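PDB 4ECN: leucine-rich repeat protein from Bacteroides thetaiotaomicron, which is of unknown function but, as an extracellular protein with leucine-rich repeats behind two DUF4458 domains, probably binds other proteins. Local coordinates for residues Gly337-Ala342 / Asn435-Ile440; Ser441-Arg446 / Lys478-Glu483; Asp668-Ile673 / Phe693-Pro698; Thr800-Cys805 / Val821-Thr826; Asp833-Pro838 / Lys862-Arg867. All coordinates share one frame; numbering follows the deposited sequence.

Contact 1 of 5, residues Gly337-Ala342 / Asn435-Ile440; sequences GRVPDA and NRITFI
The R338 guanidinium lies flat over one face of the F439 ring. NH2 sits above the ring centre, and the planes are 25° apart. R338 CZ is 4.2 Å from the F439 ring centroid, a cation-pi stack. At the edge of the ring, near its plane, is V339 O. F439 CG stands anti to its own N (chi1 -171°), which sets the ring on the same face of the sheet as R338. The backbones of the two strands pair in parallel. G337 N donates to R436 O at 3.1 Å, T438 N to G337 O at 2.9 Å, and V339 N to F439 O at 2.8 Å. On the other sheet face, V339 CG2 packs against I440 CD1 at 3.8 Å and I437 CG2 at 4.1 Å. This two-stranded parallel sheet is separate from the long sheet of the leucine-rich repeats. R338 NH1 also makes a salt bridge to E470. With an alanine here, the F439 face is likely to lose its cation and E470 this salt-bridge partner. The chemistry is thus divided: an arginine shared between an aromatic face and a carboxylate on one side of the strands, aliphatic packing on the other.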
# COMPACT_ATOMS: atom_id res chain seq x y z
N GLY A 337 4.15 5.02 -17.92
CA GLY A 337 4.43 6.24 -18.65
C GLY A 337 5.10 7.38 -17.91
O GLY A 337 5.79 7.18 -16.90
N ARG A 338 4.89 8.60 -18.44
CA ARG A 338 5.50 9.84 -17.96
C ARG A 338 4.43 10.77 -17.42
O ARG A 338 3.47 11.04 -18.15
CB ARG A 338 6.29 10.52 -19.11
CG ARG A 338 7.22 9.57 -19.86
CD ARG A 338 7.89 10.17 -21.08
NE ARG A 338 9.08 10.95 -20.74
CZ ARG A 338 9.14 12.27 -20.82
NH1 ARG A 338 8.10 12.96 -21.26
NH2 ARG A 338 10.26 12.91 -20.49
N VAL A 339 4.57 11.25 -16.15
CA VAL A 339 3.58 12.16 -15.57
C VAL A 339 3.69 13.50 -16.33
O VAL A 339 4.77 14.09 -16.32
CB VAL A 339 3.71 12.32 -14.04
CG1 VAL A 339 2.73 13.37 -13.51
CG2 VAL A 339 3.52 10.98 -13.33
N PRO A 340 2.63 13.93 -17.07
CA PRO A 340 2.73 15.15 -17.88
C PRO A 340 2.65 16.44 -17.06
O PRO A 340 2.27 16.42 -15.89
CB PRO A 340 1.52 15.03 -18.82
CG PRO A 340 0.52 14.29 -18.03
CD PRO A 340 1.29 13.31 -17.20
N ASP A 341 2.97 17.59 -17.69
CA ASP A 341 3.01 18.91 -17.04
C ASP A 341 1.61 19.37 -16.63
O ASP A 341 1.49 20.27 -15.79
CB ASP A 341 3.64 19.93 -17.98
CG ASP A 341 4.93 19.41 -18.56
OD1 ASP A 341 5.86 19.09 -17.76
OD2 ASP A 341 4.97 19.19 -19.79
N ALA A 342 0.58 18.72 -17.18
CA ALA A 342 -0.84 18.94 -16.88
C ALA A 342 -1.14 18.79 -15.37
O ALA A 342 -2.05 19.44 -14.88
CB ALA A 342 -1.68 17.96 -17.67
N ASN A 435 4.01 -0.51 -10.94
CA ASN A 435 3.76 0.40 -12.06
C ASN A 435 5.03 0.58 -12.91
O ASN A 435 6.13 0.29 -12.42
CB ASN A 435 3.30 1.76 -11.50
CG ASN A 435 4.36 2.46 -10.66
OD1 ASN A 435 5.33 3.06 -11.16
ND2 ASN A 435 4.19 2.40 -9.36
N ARG A 436 4.89 1.12 -14.15
CA ARG A 436 6.04 1.43 -15.01
C ARG A 436 6.12 2.98 -15.24
O ARG A 436 6.32 3.42 -16.38
CB ARG A 436 6.02 0.65 -16.37
CG ARG A 436 5.96 -0.90 -16.34
CD ARG A 436 7.15 -1.53 -15.62
NE ARG A 436 7.24 -2.99 -15.73
CZ ARG A 436 6.64 -3.88 -14.93
NH1 ARG A 436 5.78 -3.47 -13.99
NH2 ARG A 436 6.84 -5.18 -15.10
N ILE A 437 5.97 3.79 -14.16
CA ILE A 437 6.07 5.27 -14.19
C ILE A 437 7.56 5.62 -14.28
O ILE A 437 8.29 5.43 -13.31
CB ILE A 437 5.37 5.96 -12.98
CG1 ILE A 437 3.86 5.63 -12.92
CG2 ILE A 437 5.59 7.48 -13.03
CD1 ILE A 437 3.09 6.15 -11.68
N THR A 438 8.01 6.10 -15.45
CA THR A 438 9.44 6.38 -15.72
C THR A 438 9.82 7.87 -15.62
O THR A 438 11.01 8.19 -15.69
CB THR A 438 9.83 5.86 -17.12
OG1 THR A 438 8.85 6.21 -18.10
CG2 THR A 438 10.07 4.35 -17.13
N PHE A 439 8.85 8.77 -15.40
CA PHE A 439 9.12 10.21 -15.35
C PHE A 439 8.07 10.97 -14.53
O PHE A 439 6.87 10.69 -14.64
CB PHE A 439 9.16 10.78 -16.79
CG PHE A 439 9.64 12.21 -16.89
CD1 PHE A 439 10.99 12.50 -17.02
CD2 PHE A 439 8.74 13.27 -16.81
CE1 PHE A 439 11.44 13.82 -17.06
CE2 PHE A 439 9.19 14.59 -16.83
CZ PHE A 439 10.53 14.86 -16.97
N ILE A 440 8.53 11.98 -13.77
CA ILE A 440 7.65 12.87 -13.00
C ILE A 440 7.96 14.32 -13.38
O ILE A 440 9.05 14.79 -13.06
CB ILE A 440 7.76 12.67 -11.45
CG1 ILE A 440 7.77 11.19 -10.98
CG2 ILE A 440 6.72 13.53 -10.71
CD1 ILE A 440 6.48 10.43 -11.04

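Contact 2 of 5, residues Ser441-Arg446 / Lys478-Glu483; sequences SKAIQR and KQYENE
A short 3-10 segment, residues 442-446, meets the end of helix 475-480 through R446, Y480 and E483. The R446 chain leaves with CG anti to the backbone N (chi1 -158°) and runs extended as far as NE. It crosses the Y480 side chain at about a right angle. R446 CD lies over one face of the Y480 ring, 3.6 Å from the ring centroid, a CH-pi contact. The guanidinium plane is turned 18° from the ring plane, with Y480 CE1 over one of its faces and offset toward the rim.

E483 comes in at the guanidinium edge. R446 NE donates to E483 OE1 at 2.8 Å, on the syn lone pair of that oxygen, within a salt bridge. The carboxylate and guanidinium are nearly coplanar. E483 reaches this place because the chain makes a type I beta turn from Y480 to E483. The turn lets the ring and the carboxylate address the same arginine, one by its face and the other at its edge. Segment 441-446 links strand 436-440 to strand 452-456 of the long repeat sheet, so helix 475-480 packs on a leucine-rich repeat loop. S441 OG accepts from A443 N at 3.1 Å, an ST turn that leads into the 3-10 segment.

Q479 steadies the acid: its NE2 donates to E483 OE2 at 2.8 Å, from above the carboxylate plane. A443 CB packs on Y480 CD2 at 4.3 Å. The NH1 end of R446 turns to a further acceptor, the carbonyl of G344. Y480 also packs on W469, whose NE1 donates to the carboxylate of E481.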
# COMPACT_ATOMS: atom_id res chain seq x y z
N SER A 441 7.02 15.02 -14.05
CA SER A 441 7.12 16.45 -14.44
C SER A 441 7.53 17.35 -13.27
O SER A 441 7.10 17.09 -12.15
CB SER A 441 5.77 16.94 -14.97
OG SER A 441 5.78 18.34 -15.15
N LYS A 442 8.30 18.44 -13.51
CA LYS A 442 8.66 19.34 -12.40
C LYS A 442 7.44 20.28 -12.03
O LYS A 442 7.54 21.02 -11.04
CB LYS A 442 9.94 20.16 -12.67
CG LYS A 442 9.89 21.14 -13.84
CD LYS A 442 11.26 21.81 -14.09
CE LYS A 442 11.64 22.96 -13.17
NZ LYS A 442 10.95 24.22 -13.54
N ALA A 443 6.28 20.18 -12.75
CA ALA A 443 5.06 20.93 -12.47
C ALA A 443 4.54 20.67 -11.03
O ALA A 443 3.70 21.42 -10.53
CB ALA A 443 3.99 20.56 -13.48
N ILE A 444 5.06 19.62 -10.36
CA ILE A 444 4.75 19.26 -8.97
C ILE A 444 5.06 20.49 -8.06
O ILE A 444 4.37 20.69 -7.06
CB ILE A 444 5.59 17.96 -8.60
CG1 ILE A 444 5.15 16.75 -9.43
CG2 ILE A 444 5.60 17.60 -7.13
CD1 ILE A 444 3.65 16.40 -9.38
N GLN A 445 6.02 21.36 -8.47
CA GLN A 445 6.43 22.59 -7.78
C GLN A 445 5.35 23.69 -7.77
O GLN A 445 5.55 24.74 -7.14
CB GLN A 445 7.67 23.19 -8.47
CG GLN A 445 8.98 22.54 -8.11
CD GLN A 445 10.09 23.05 -8.98
OE1 GLN A 445 10.22 22.65 -10.13
NE2 GLN A 445 10.92 23.92 -8.44
N ARG A 446 4.25 23.49 -8.54
CA ARG A 446 3.17 24.46 -8.64
C ARG A 446 2.03 24.10 -7.66
O ARG A 446 1.18 24.95 -7.38
CB ARG A 446 2.65 24.53 -10.09
CG ARG A 446 1.92 25.82 -10.43
CD ARG A 446 1.45 25.83 -11.87
NE ARG A 446 0.78 27.09 -12.24
CZ ARG A 446 -0.52 27.24 -12.47
NH1 ARG A 446 -1.33 26.18 -12.42
NH2 ARG A 446 -1.01 28.42 -12.80
N LYS A 478 4.92 25.73 -21.33
CA LYS A 478 5.13 27.02 -21.97
C LYS A 478 4.63 28.14 -21.06
O LYS A 478 5.12 29.26 -21.14
CB LYS A 478 4.45 27.08 -23.36
CG LYS A 478 5.17 26.34 -24.48
CD LYS A 478 4.48 26.65 -25.82
CE LYS A 478 5.12 26.04 -27.04
NZ LYS A 478 4.47 26.52 -28.30
N GLN A 479 3.67 27.83 -20.17
CA GLN A 479 3.13 28.82 -19.26
C GLN A 479 3.94 28.86 -17.95
O GLN A 479 4.36 29.95 -17.54
CB GLN A 479 1.64 28.53 -18.96
CG GLN A 479 0.96 29.61 -18.09
CD GLN A 479 -0.29 29.13 -17.39
OE1 GLN A 479 -1.25 28.61 -18.00
NE2 GLN A 479 -0.34 29.34 -16.08
N TYR A 480 4.16 27.69 -17.32
CA TYR A 480 4.79 27.56 -16.01
C TYR A 480 6.30 27.93 -16.03
O TYR A 480 6.86 28.23 -14.97
CB TYR A 480 4.61 26.12 -15.44
CG TYR A 480 3.19 25.58 -15.44
CD1 TYR A 480 2.09 26.43 -15.31
CD2 TYR A 480 2.95 24.21 -15.49
CE1 TYR A 480 0.79 25.94 -15.34
CE2 TYR A 480 1.65 23.71 -15.48
CZ TYR A 480 0.57 24.57 -15.41
OH TYR A 480 -0.72 24.09 -15.41
N GLU A 481 6.93 27.97 -17.24
CA GLU A 481 8.33 28.38 -17.43
C GLU A 481 8.47 29.86 -17.06
O GLU A 481 9.51 30.28 -16.53
CB GLU A 481 8.77 28.14 -18.90
CG GLU A 481 10.21 28.48 -19.23
CD GLU A 481 11.28 27.83 -18.37
OE1 GLU A 481 11.62 26.65 -18.63
OE2 GLU A 481 11.79 28.51 -17.45
N ASN A 482 7.39 30.63 -17.30
CA ASN A 482 7.31 32.06 -17.05
C ASN A 482 6.86 32.36 -15.61
O ASN A 482 6.81 33.52 -15.21
CB ASN A 482 6.35 32.70 -18.06
CG ASN A 482 6.90 32.67 -19.48
OD1 ASN A 482 8.05 33.05 -19.74
ND2 ASN A 482 6.08 32.23 -20.42
N GLU A 483 6.57 31.32 -14.83
CA GLU A 483 6.19 31.48 -13.42
C GLU A 483 7.39 31.09 -12.56
O GLU A 483 8.15 30.18 -12.93
CB GLU A 483 4.94 30.65 -13.07
CG GLU A 483 3.74 30.97 -13.94
CD GLU A 483 2.49 30.13 -13.74
OE1 GLU A 483 2.57 29.10 -13.03
OE2 GLU A 483 1.44 30.50 -14.31

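Contact 3 of 5, residues Asp668-Ile673 / Phe693-Pro698; sequences DDYKGI and FATGSP
T695 fits against the backbone of 670-672. Its CB lies 3.8 Å from G672 CA. From there the two branches part. The methyl CG2 is 3.4 Å from Y670 O and 3.5 Å from Y670 CD2, and the two side chains cross at about a right angle. The hydroxyl OG1 is placed between the backbone N and the carbonyl carbon (chi1 51°), and comes within 3.3 Å of G672 CA. It also turns back to the helix it follows, where its main partner is the E691 carbonyl, with that of L692 close by.

Two residues on, S697 makes the hydrogen bond that crosses the contact. I673 N donates to S697 OG at 3.0 Å, nearly straight at 170°. The serine oxygen is bonded to the L692 carbonyl as well. P698 CD then meets I673 O at 3.4 Å. Between these side chains, G672 has positive phi and leaves little room for a beta carbon, which would point at T695 OG1 and S697 OG. The Y670 ring has G672 N over the centre of one face.

The second segment follows the end of helix 690-694. There G696, also with positive phi, is the C-prime residue of a Schellman motif. The touching parts, 670-673 and 695-698, run almost the same way, 4° apart, in adjoining turns of the repeat solenoid. Chemically, T695 bonds back to the helix end and packs on the neighbouring backbone, while the buried S697 hydroxyl joins the L692 carbonyl to the I673 amide.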
# COMPACT_ATOMS: atom_id res chain seq x y z
N ASP A 668 27.67 -0.15 39.59
CA ASP A 668 27.38 1.14 40.23
C ASP A 668 26.91 2.19 39.20
O ASP A 668 26.15 3.09 39.56
CB ASP A 668 28.64 1.63 40.96
CG ASP A 668 29.29 0.53 41.80
OD1 ASP A 668 28.65 0.08 42.79
OD2 ASP A 668 30.40 0.07 41.43
N ASP A 669 27.35 2.06 37.93
CA ASP A 669 26.97 2.95 36.83
C ASP A 669 25.71 2.47 36.09
O ASP A 669 25.06 3.29 35.42
CB ASP A 669 28.11 3.08 35.82
CG ASP A 669 29.33 3.85 36.29
OD1 ASP A 669 29.20 4.71 37.20
OD2 ASP A 669 30.42 3.64 35.70
N TYR A 670 25.38 1.16 36.18
CA TYR A 670 24.24 0.57 35.47
C TYR A 670 22.91 1.10 36.05
O TYR A 670 22.71 1.06 37.28
CB TYR A 670 24.29 -0.96 35.52
CG TYR A 670 23.28 -1.59 34.58
CD1 TYR A 670 23.33 -1.34 33.21
CD2 TYR A 670 22.31 -2.45 35.06
CE1 TYR A 670 22.38 -1.90 32.35
CE2 TYR A 670 21.38 -3.03 34.20
CZ TYR A 670 21.42 -2.76 32.85
OH TYR A 670 20.48 -3.32 32.01
N LYS A 671 22.04 1.65 35.15
CA LYS A 671 20.75 2.32 35.43
C LYS A 671 19.49 1.43 35.25
O LYS A 671 18.39 1.88 35.55
CB LYS A 671 20.56 3.54 34.49
CG LYS A 671 21.62 4.65 34.57
CD LYS A 671 21.45 5.74 33.48
CE LYS A 671 21.81 5.32 32.06
NZ LYS A 671 21.56 6.38 31.04
N GLY A 672 19.66 0.21 34.73
CA GLY A 672 18.55 -0.71 34.48
C GLY A 672 17.73 -0.36 33.25
O GLY A 672 18.12 0.51 32.47
N ILE A 673 16.58 -1.05 33.07
CA ILE A 673 15.65 -0.89 31.94
C ILE A 673 14.22 -0.63 32.47
O ILE A 673 13.69 -1.44 33.24
CB ILE A 673 15.65 -2.12 30.98
CG1 ILE A 673 17.08 -2.66 30.65
CG2 ILE A 673 14.80 -1.87 29.71
CD1 ILE A 673 17.13 -3.91 29.82
N PHE A 693 17.45 -6.74 38.02
CA PHE A 693 16.64 -6.74 39.22
C PHE A 693 17.26 -5.83 40.28
O PHE A 693 16.56 -5.01 40.89
CB PHE A 693 16.48 -8.18 39.70
CG PHE A 693 15.80 -9.01 38.63
CD1 PHE A 693 14.43 -8.90 38.40
CD2 PHE A 693 16.55 -9.80 37.76
CE1 PHE A 693 13.81 -9.59 37.36
CE2 PHE A 693 15.93 -10.49 36.72
CZ PHE A 693 14.57 -10.41 36.54
N ALA A 694 18.59 -5.93 40.46
CA ALA A 694 19.37 -5.12 41.38
C ALA A 694 19.13 -3.64 41.12
O ALA A 694 19.12 -2.87 42.07
CB ALA A 694 20.83 -5.46 41.26
N THR A 695 18.86 -3.25 39.85
CA THR A 695 18.63 -1.86 39.45
C THR A 695 17.11 -1.47 39.48
O THR A 695 16.74 -0.38 39.03
CB THR A 695 19.22 -1.58 38.07
OG1 THR A 695 18.77 -2.56 37.15
CG2 THR A 695 20.70 -1.55 38.07
N GLY A 696 16.29 -2.34 40.06
CA GLY A 696 14.86 -2.10 40.22
C GLY A 696 14.06 -1.92 38.95
O GLY A 696 13.13 -1.10 38.92
N SER A 697 14.41 -2.70 37.89
CA SER A 697 13.74 -2.68 36.59
C SER A 697 12.31 -3.27 36.73
O SER A 697 12.15 -4.35 37.29
CB SER A 697 14.56 -3.43 35.56
OG SER A 697 15.81 -2.79 35.34
N PRO A 698 11.25 -2.56 36.26
CA PRO A 698 9.88 -3.09 36.45
C PRO A 698 9.52 -4.15 35.41
O PRO A 698 8.54 -4.00 34.67
CB PRO A 698 9.00 -1.84 36.30
CG PRO A 698 9.80 -0.90 35.48
CD PRO A 698 11.25 -1.25 35.58

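Contact 4 of 5, residues Thr800-Cys805 / Val821-Thr826; sequences TGITTC and VDEKLT
E823 and T803 approach from opposite directions and meet at the E823 carboxylate. The acid points into the 3-10 turn at 802-804. E823 OE1 takes the T803 backbone N at 3.2 Å, on its syn side and 21° out of the carboxylate plane. The T803 hydroxyl also donates to E823 OE1, at a doubtfully short distance. That OG1 stands between the backbone N and the carbonyl carbon (chi1 49°), which puts it on the same side as the T803 N-H. The other oxygen, E823 OE2, has weak bonds from G801 N at 3.0 Å and I802 N at 3.3 Å. The carboxylate therefore faces several N-H groups at the start of the turn, a setting likely to favour its charged form.

Away from the acid, T803 CB packs on T826 CG2 at 3.7 Å. T803 CG2 lies 3.6 Å from K824 O. The side chains of T800 and E823 cross obliquely, T800 CG2 4.1 Å from E823 CG. W798 NE1 gives E823 OE2 a further bond. Both segments lie in loops of the repeat solenoid, and 800-803 and 823-826 run 11° apart. The first leads from strand 780-782 to strand 810-812, the second from strand 810-812 to strand 831-833.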
# COMPACT_ATOMS: atom_id res chain seq x y z
N THR A 800 5.83 -35.05 43.54
CA THR A 800 4.82 -35.43 44.51
C THR A 800 4.48 -34.22 45.40
O THR A 800 5.37 -33.65 46.04
CB THR A 800 5.30 -36.64 45.33
OG1 THR A 800 5.77 -37.67 44.44
CG2 THR A 800 4.23 -37.20 46.22
N GLY A 801 3.19 -33.85 45.39
CA GLY A 801 2.61 -32.72 46.10
C GLY A 801 2.11 -31.63 45.17
O GLY A 801 1.42 -30.71 45.62
N ILE A 802 2.44 -31.72 43.86
CA ILE A 802 2.10 -30.71 42.87
C ILE A 802 0.57 -30.51 42.72
O ILE A 802 0.14 -29.42 42.36
CB ILE A 802 2.74 -31.03 41.48
CG1 ILE A 802 2.95 -29.73 40.66
CG2 ILE A 802 1.99 -32.14 40.70
CD1 ILE A 802 3.91 -29.78 39.61
N THR A 803 -0.25 -31.55 42.99
CA THR A 803 -1.70 -31.44 42.80
C THR A 803 -2.27 -30.44 43.81
O THR A 803 -3.34 -29.88 43.53
CB THR A 803 -2.42 -32.80 42.86
OG1 THR A 803 -2.00 -33.54 44.00
CG2 THR A 803 -2.21 -33.62 41.59
N THR A 804 -1.51 -30.13 44.90
CA THR A 804 -1.90 -29.16 45.95
C THR A 804 -1.68 -27.69 45.50
O THR A 804 -2.19 -26.82 46.21
CB THR A 804 -1.16 -29.39 47.29
OG1 THR A 804 0.19 -28.94 47.20
CG2 THR A 804 -1.21 -30.82 47.78
N CYS A 805 -0.93 -27.40 44.38
CA CYS A 805 -0.69 -26.03 43.86
C CYS A 805 -2.03 -25.38 43.56
O CYS A 805 -2.75 -25.81 42.65
CB CYS A 805 0.21 -26.03 42.64
SG CYS A 805 1.89 -26.64 42.95
N VAL A 821 3.57 -42.72 39.63
CA VAL A 821 2.89 -41.52 40.12
C VAL A 821 1.80 -41.99 41.11
O VAL A 821 0.82 -42.62 40.71
CB VAL A 821 2.30 -40.67 38.98
CG1 VAL A 821 1.57 -39.46 39.54
CG2 VAL A 821 3.37 -40.25 37.98
N ASP A 822 2.00 -41.69 42.41
CA ASP A 822 1.07 -42.10 43.46
C ASP A 822 0.02 -41.01 43.76
O ASP A 822 -1.01 -41.34 44.35
CB ASP A 822 1.82 -42.47 44.76
CG ASP A 822 2.54 -43.81 44.70
OD1 ASP A 822 2.00 -44.75 44.06
OD2 ASP A 822 3.61 -43.94 45.33
N GLU A 823 0.24 -39.75 43.33
CA GLU A 823 -0.74 -38.68 43.53
C GLU A 823 -2.06 -38.94 42.79
O GLU A 823 -2.06 -39.38 41.64
CB GLU A 823 -0.22 -37.32 43.06
CG GLU A 823 0.88 -36.73 43.90
CD GLU A 823 1.03 -35.25 43.66
OE1 GLU A 823 0.27 -34.47 44.27
OE2 GLU A 823 1.91 -34.86 42.86
N LYS A 824 -3.17 -38.62 43.46
CA LYS A 824 -4.51 -38.63 42.90
C LYS A 824 -4.65 -37.31 42.14
O LYS A 824 -4.46 -36.24 42.73
CB LYS A 824 -5.56 -38.83 44.03
CG LYS A 824 -7.02 -38.93 43.59
CD LYS A 824 -7.99 -38.93 44.78
CE LYS A 824 -9.44 -39.08 44.35
NZ LYS A 824 -10.41 -38.91 45.46
N LEU A 825 -4.86 -37.38 40.82
CA LEU A 825 -4.96 -36.17 40.00
C LEU A 825 -6.18 -35.38 40.37
O LEU A 825 -7.23 -35.96 40.70
CB LEU A 825 -4.98 -36.46 38.49
CG LEU A 825 -3.74 -37.08 37.88
CD1 LEU A 825 -3.98 -37.37 36.41
CD2 LEU A 825 -2.51 -36.19 38.06
N THR A 826 -6.04 -34.06 40.33
CA THR A 826 -7.13 -33.17 40.67
C THR A 826 -7.82 -32.72 39.38
O THR A 826 -7.15 -32.65 38.34
CB THR A 826 -6.64 -31.98 41.52
OG1 THR A 826 -5.66 -31.21 40.81
CG2 THR A 826 -6.13 -32.42 42.89
O HOH W 1 3.29 -39.69 43.51

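Contact 5 of 5, residues Asp833-Pro838 / Lys862-Arg867; sequences DIADNP and KTQDIR
The turn after strand 831-833, in the last part of the repeat solenoid, receives the Q864 amide. The Q864 side chain is extended beyond CG and reaches this turn with its amide. Its NE2 donates twice, to I834 O at 2.8 Å (164° at the hydrogen) and to N837 O at 2.8 Å (145°). The first acceptor lies in the amide plane of Q864, the second is tilted 23° from it.

I834 O has a second donor from within its own segment. N837 ND2 reaches it at 2.9 Å, from the face of the carbonyl plane opposite to Q864 NE2. The other end of the glutamine amide is held too, since Q864 OE1 accepts from D861 N. These partners fix which way the amide is flipped. A leucine in its place would probably leave the carbonyls of I834 and N837 without this donor and D861 N without its acceptor.

Next to the amide contact, I834 and I866 reach toward each other tip to tip, with their CD1 atoms 4.1 Å apart. I842 of strand 841-843 packs on both. N837 ties the turn back to the preceding one: its side chain bonds I818 N and the I813 carbonyl. An asparagine that bonds backbone groups within its own turn and the one before is the asparagine arrangement of leucine-rich repeats. Here Q864 adds a link from the following turn.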
# COMPACT_ATOMS: atom_id res chain seq x y z
N ASP A 833 0.28 -32.93 30.30
CA ASP A 833 1.07 -33.59 29.26
C ASP A 833 2.02 -34.58 29.91
O ASP A 833 3.00 -34.20 30.55
CB ASP A 833 1.83 -32.58 28.37
CG ASP A 833 2.95 -33.15 27.50
OD1 ASP A 833 2.76 -34.25 26.91
OD2 ASP A 833 3.99 -32.47 27.36
N ILE A 834 1.71 -35.87 29.76
CA ILE A 834 2.53 -36.93 30.31
C ILE A 834 3.00 -37.86 29.17
O ILE A 834 3.59 -38.90 29.44
CB ILE A 834 1.82 -37.70 31.43
CG1 ILE A 834 0.51 -38.38 30.95
CG2 ILE A 834 1.61 -36.80 32.66
CD1 ILE A 834 0.05 -39.52 31.90
N ALA A 835 2.78 -37.44 27.89
CA ALA A 835 3.17 -38.21 26.72
C ALA A 835 4.68 -38.31 26.58
O ALA A 835 5.41 -37.42 27.03
CB ALA A 835 2.59 -37.61 25.47
N ASP A 836 5.14 -39.41 26.00
CA ASP A 836 6.53 -39.73 25.73
C ASP A 836 7.28 -39.98 27.07
O ASP A 836 8.43 -39.56 27.22
CB ASP A 836 7.18 -38.62 24.87
CG ASP A 836 8.48 -38.98 24.16
OD1 ASP A 836 8.99 -40.12 24.38
OD2 ASP A 836 8.99 -38.12 23.39
N ASN A 837 6.63 -40.70 28.03
CA ASN A 837 7.17 -41.20 29.32
C ASN A 837 6.89 -42.69 29.28
O ASN A 837 5.75 -43.08 29.49
CB ASN A 837 6.57 -40.48 30.54
CG ASN A 837 7.06 -39.06 30.71
OD1 ASN A 837 8.15 -38.81 31.20
ND2 ASN A 837 6.25 -38.08 30.33
N PRO A 838 7.84 -43.51 28.76
CA PRO A 838 7.49 -44.91 28.43
C PRO A 838 7.36 -45.83 29.63
O PRO A 838 6.72 -46.88 29.53
CB PRO A 838 8.66 -45.38 27.56
CG PRO A 838 9.48 -44.18 27.28
CD PRO A 838 9.22 -43.19 28.36
N LYS A 862 -1.25 -44.16 23.82
CA LYS A 862 -2.06 -45.37 24.07
C LYS A 862 -1.16 -46.58 24.43
O LYS A 862 -1.69 -47.62 24.83
CB LYS A 862 -2.97 -45.70 22.88
CG LYS A 862 -4.07 -44.65 22.63
CD LYS A 862 -4.98 -44.99 21.44
CE LYS A 862 -6.13 -44.02 21.30
NZ LYS A 862 -7.13 -44.48 20.31
N THR A 863 0.19 -46.41 24.38
CA THR A 863 1.20 -47.43 24.73
C THR A 863 1.57 -47.39 26.22
O THR A 863 2.16 -48.35 26.73
CB THR A 863 2.50 -47.24 23.92
OG1 THR A 863 3.31 -46.21 24.51
CG2 THR A 863 2.27 -47.00 22.44
N GLN A 864 1.33 -46.23 26.87
CA GLN A 864 1.71 -45.97 28.27
C GLN A 864 0.79 -46.66 29.27
O GLN A 864 -0.42 -46.77 29.02
CB GLN A 864 1.70 -44.46 28.55
CG GLN A 864 2.78 -43.68 27.83
CD GLN A 864 2.62 -42.22 28.09
OE1 GLN A 864 1.81 -41.55 27.46
NE2 GLN A 864 3.37 -41.70 29.03
N ASP A 865 1.35 -47.09 30.43
CA ASP A 865 0.58 -47.74 31.50
C ASP A 865 -0.24 -46.69 32.27
O ASP A 865 0.19 -46.15 33.31
CB ASP A 865 1.49 -48.54 32.45
CG ASP A 865 0.80 -49.25 33.62
OD1 ASP A 865 -0.40 -49.54 33.50
OD2 ASP A 865 1.49 -49.55 34.61
N ILE A 866 -1.43 -46.38 31.71
CA ILE A 866 -2.37 -45.43 32.28
C ILE A 866 -3.67 -46.19 32.63
O ILE A 866 -4.52 -46.46 31.77
CB ILE A 866 -2.61 -44.22 31.35
CG1 ILE A 866 -1.27 -43.55 30.96
CG2 ILE A 866 -3.57 -43.23 32.01
CD1 ILE A 866 -1.32 -42.67 29.73
N ARG A 867 -3.77 -46.55 33.91
CA ARG A 867 -4.91 -47.26 34.49
C ARG A 867 -6.04 -46.26 34.85
O ARG A 867 -5.77 -45.08 35.12
CB ARG A 867 -4.45 -48.04 35.75
CG ARG A 867 -3.53 -49.23 35.42
CD ARG A 867 -2.68 -49.71 36.58
NE ARG A 867 -1.57 -48.80 36.83
CZ ARG A 867 -1.21 -48.34 38.02
NH1 ARG A 867 -1.86 -48.73 39.12
NH2 ARG A 867 -0.19 -47.50 38.14
O HOH W 2 5.40 -47.45 27.23

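Contacts 1 and 2 are neighbours near the start of the solenoid, with centres 15 Å apart. They touch where D341 OD1 meets S441 OG at 2.7 Å, a probable hydrogen bond. The strand of contact 1 runs on into the 3-10 segment of contact 2, and both use an arginine shared between an aromatic ring and an acid. Contacts 1 to 4 are partly buried; contact 5 alone is buried. Contacts 3 and 4 each join loops of successive turns. Contact 3 relies on hydroxyls, contact 4 on a carboxylate. In contact 5 an amide meets backbone carbonyls. That contact lies near contact 4, with nearest atoms about 6 Å apart. Contacts 2 and 4 fall on opposite sides of the chain centre.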